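Local structure of 2-C-methyl-D-erythritol 2,4-cyclodiphosphate synthase (Thermus thermophilus, 1IV3) at residues H42-A47 against L92-V97. The protein converts 4-diphosphocytidyl-2-C-methyl-D-erythritol 2-phosphate into 2-C-methyl-D-erythritol 2,4-cyclodiphosphate with release of CMP, a step of the non-mevalonate route to isoprenoids. The protein carries 3 engineered substitutions. Residues are numbered along the deposited sequence; the frame is centred on the assembly and turned at random.
Sequences HALTDA and LQASLV. With MG (magnesium ion), chain G.
With CG opposite its carbonyl carbon (chi1 -72°), L44 extends its forked end from helix 39-50 to strand 91-99, where L96 meets it with CG set between backbone N and carbonyl carbon (chi1 68°). The two leucines cross at about a right angle and meet through one methyl apiece at this crossing, L44 CD1 lying 4.2 Å from L96 CD1. The other branch of L44 reaches further back along the strand, its CD2 resting 3.9 Å from A94 CB. A small alanine suits that place, because the long leucine can close on it while the L44 and A94 CA atoms are 7.8 Å apart. S95, between A94 and L96, points away from the helix and hydrogen-bonds through OG to S50 OG and the backbone N of Y5 of a second subunit, so one strand serves both the core of the subunit and the trimer interface. L116 and M120 of helix 109-120 and A146 of strand 141-150 also pack on L44. Two residues before L44, H42 binds magnesium through ND1 at 2.0 Å, joined by D8, H10 and a water. The helix thus places a metal ligand at the active site, while its contact with the strand is purely apolar, held by dispersion and exclusion of water.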
ATOM      1  N   HIS A  42     -13.160  -5.772  -3.698  1.00 10.78           N
ATOM      2  CA  HIS A  42     -13.401  -4.813  -2.615  1.00  8.76           C
ATOM      3  C   HIS A  42     -12.359  -3.698  -2.575  1.00  9.82           C
ATOM      4  O   HIS A  42     -12.719  -2.531  -2.416  1.00  9.44           O
ATOM      5  CB  HIS A  42     -13.412  -5.518  -1.261  1.00  9.38           C
ATOM      6  CG  HIS A  42     -14.625  -6.374  -1.113  1.00 13.52           C
ATOM      7  ND1 HIS A  42     -14.881  -7.153  -0.018  1.00 22.85           N
ATOM      8  CD2 HIS A  42     -15.671  -6.548  -1.968  1.00 16.07           C
ATOM      9  CE1 HIS A  42     -16.033  -7.788  -0.182  1.00 30.35           C
ATOM     10  NE2 HIS A  42     -16.530  -7.438  -1.360  1.00 21.89           N
ATOM     11  N   ALA A  43     -11.105  -4.097  -2.762  1.00  8.07           N
ATOM     12  CA  ALA A  43     -10.052  -3.066  -2.715  1.00  9.72           C
ATOM     13  C   ALA A  43     -10.157  -2.097  -3.885  1.00  9.22           C
ATOM     14  O   ALA A  43      -9.922  -0.898  -3.725  1.00  9.61           O
ATOM     15  CB  ALA A  43      -8.680  -3.732  -2.691  1.00 11.29           C
ATOM     16  N   LEU A  44     -10.505  -2.589  -5.082  1.00  9.27           N
ATOM     17  CA  LEU A  44     -10.694  -1.710  -6.238  1.00  8.75           C
ATOM     18  C   LEU A  44     -11.869  -0.775  -6.002  1.00  8.53           C
ATOM     19  O   LEU A  44     -11.834   0.405  -6.348  1.00  9.86           O
ATOM     20  CB  LEU A  44     -10.942  -2.534  -7.521  1.00  8.07           C
ATOM     21  CG  LEU A  44      -9.697  -3.260  -8.039  1.00 10.05           C
ATOM     22  CD1 LEU A  44     -10.031  -4.327  -9.072  1.00  7.69           C
ATOM     23  CD2 LEU A  44      -8.715  -2.232  -8.598  1.00  6.53           C
ATOM     24  N   THR A  45     -12.935  -1.311  -5.401  1.00  8.07           N
ATOM     25  CA  THR A  45     -14.137  -0.488  -5.188  1.00  8.29           C
ATOM     26  C   THR A  45     -13.841   0.636  -4.188  1.00  8.50           C
ATOM     27  O   THR A  45     -14.175   1.815  -4.395  1.00  8.41           O
ATOM     28  CB  THR A  45     -15.304  -1.350  -4.687  1.00  9.20           C
ATOM     29  OG1 THR A  45     -15.622  -2.398  -5.617  1.00  9.05           O
ATOM     30  CG2 THR A  45     -16.581  -0.516  -4.571  1.00  9.66           C
ATOM     31  N   ASP A  46     -13.197   0.265  -3.077  1.00  7.19           N
ATOM     32  CA  ASP A  46     -12.791   1.288  -2.111  1.00  5.95           C
ATOM     33  C   ASP A  46     -11.859   2.318  -2.759  1.00  8.95           C
ATOM     34  O   ASP A  46     -11.972   3.514  -2.489  1.00  9.10           O
ATOM     35  CB  ASP A  46     -12.115   0.682  -0.886  1.00  7.67           C
ATOM     36  CG  ASP A  46     -13.068   0.278   0.226  1.00 11.30           C
ATOM     37  OD1 ASP A  46     -14.264   0.635   0.143  1.00 13.37           O
ATOM     38  OD2 ASP A  46     -12.634  -0.373   1.206  1.00 10.31           O
ATOM     39  N   ALA A  47     -10.916   1.894  -3.600  1.00  7.20           N
ATOM     40  CA  ALA A  47      -9.993   2.837  -4.229  1.00  6.50           C
ATOM     41  C   ALA A  47     -10.741   3.832  -5.109  1.00  9.64           C
ATOM     42  O   ALA A  47     -10.446   5.031  -5.097  1.00  9.96           O
ATOM     43  CB  ALA A  47      -8.945   2.091  -5.050  1.00  5.50           C
ATOM     44  N   LEU A  92      -8.531   5.582 -15.760  1.00 10.61           N
ATOM     45  CA  LEU A  92      -7.397   5.386 -16.650  1.00 11.16           C
ATOM     46  C   LEU A  92      -6.606   4.119 -16.373  1.00 10.00           C
ATOM     47  O   LEU A  92      -6.107   3.466 -17.282  1.00 12.79           O
ATOM     48  CB  LEU A  92      -6.401   6.563 -16.565  1.00 14.44           C
ATOM     49  CG  LEU A  92      -5.172   6.387 -17.465  1.00 28.22           C
ATOM     50  CD1 LEU A  92      -5.528   6.279 -18.939  1.00 35.66           C
ATOM     51  CD2 LEU A  92      -4.200   7.544 -17.268  1.00 36.87           C
ATOM     52  N   GLN A  93      -6.459   3.782 -15.077  1.00 11.71           N
ATOM     53  CA  GLN A  93      -5.571   2.662 -14.771  1.00  7.97           C
ATOM     54  C   GLN A  93      -5.890   2.027 -13.433  1.00  8.86           C
ATOM     55  O   GLN A  93      -6.309   2.792 -12.537  1.00 12.01           O
ATOM     56  CB  GLN A  93      -4.110   3.172 -14.725  1.00 11.29           C
ATOM     57  CG  GLN A  93      -3.111   2.016 -14.650  1.00 13.88           C
ATOM     58  CD  GLN A  93      -1.707   2.376 -15.120  1.00 15.01           C
ATOM     59  OE1 GLN A  93      -0.896   1.491 -15.450  1.00 14.67           O
ATOM     60  NE2 GLN A  93      -1.446   3.677 -15.105  1.00  9.33           N
ATOM     61  N   ALA A  94      -5.682   0.717 -13.289  1.00  7.63           N
ATOM     62  CA  ALA A  94      -5.780   0.108 -11.956  1.00  9.58           C
ATOM     63  C   ALA A  94      -4.567  -0.797 -11.758  1.00 12.04           C
ATOM     64  O   ALA A  94      -4.241  -1.567 -12.653  1.00 10.56           O
ATOM     65  CB  ALA A  94      -7.087  -0.662 -11.766  1.00 11.42           C
ATOM     66  N   SER A  95      -3.918  -0.693 -10.597  1.00 10.50           N
ATOM     67  CA  SER A  95      -2.737  -1.491 -10.313  1.00  7.29           C
ATOM     68  C   SER A  95      -2.934  -2.110  -8.944  1.00 15.10           C
ATOM     69  O   SER A  95      -3.144  -1.349  -7.996  1.00 15.83           O
ATOM     70  CB  SER A  95      -1.477  -0.618 -10.328  1.00 12.19           C
ATOM     71  OG  SER A  95      -0.337  -1.441 -10.086  1.00 15.69           O
ATOM     72  N   LEU A  96      -2.907  -3.441  -8.854  1.00 11.75           N
ATOM     73  CA  LEU A  96      -3.162  -4.007  -7.527  1.00 13.95           C
ATOM     74  C   LEU A  96      -2.355  -5.272  -7.284  1.00 15.06           C
ATOM     75  O   LEU A  96      -1.932  -5.919  -8.236  1.00 10.07           O
ATOM     76  CB  LEU A  96      -4.641  -4.337  -7.354  1.00 11.04           C
ATOM     77  CG  LEU A  96      -5.165  -5.482  -8.219  1.00  9.02           C
ATOM     78  CD1 LEU A  96      -6.489  -6.015  -7.683  1.00 13.22           C
ATOM     79  CD2 LEU A  96      -5.366  -5.014  -9.656  1.00 12.58           C
ATOM     80  N   VAL A  97      -2.205  -5.555  -5.989  1.00  9.42           N
ATOM     81  CA  VAL A  97      -1.484  -6.746  -5.568  1.00  7.97           C
ATOM     82  C   VAL A  97      -2.422  -7.637  -4.758  1.00 11.95           C
ATOM     83  O   VAL A  97      -3.084  -7.165  -3.834  1.00 11.50           O
ATOM     84  CB  VAL A  97      -0.292  -6.404  -4.663  1.00  9.90           C
ATOM     85  CG1 VAL A  97       0.516  -7.628  -4.289  1.00 10.82           C
ATOM     86  CG2 VAL A  97       0.608  -5.378  -5.366  1.00 12.89           C
TER
HETATM   87 MG    MG G1561     -13.776  -7.632   1.530  1.00 23.06          MG
HETATM   88  O   HOH W   1     -14.891  -6.469   3.217  1.00 38.40           O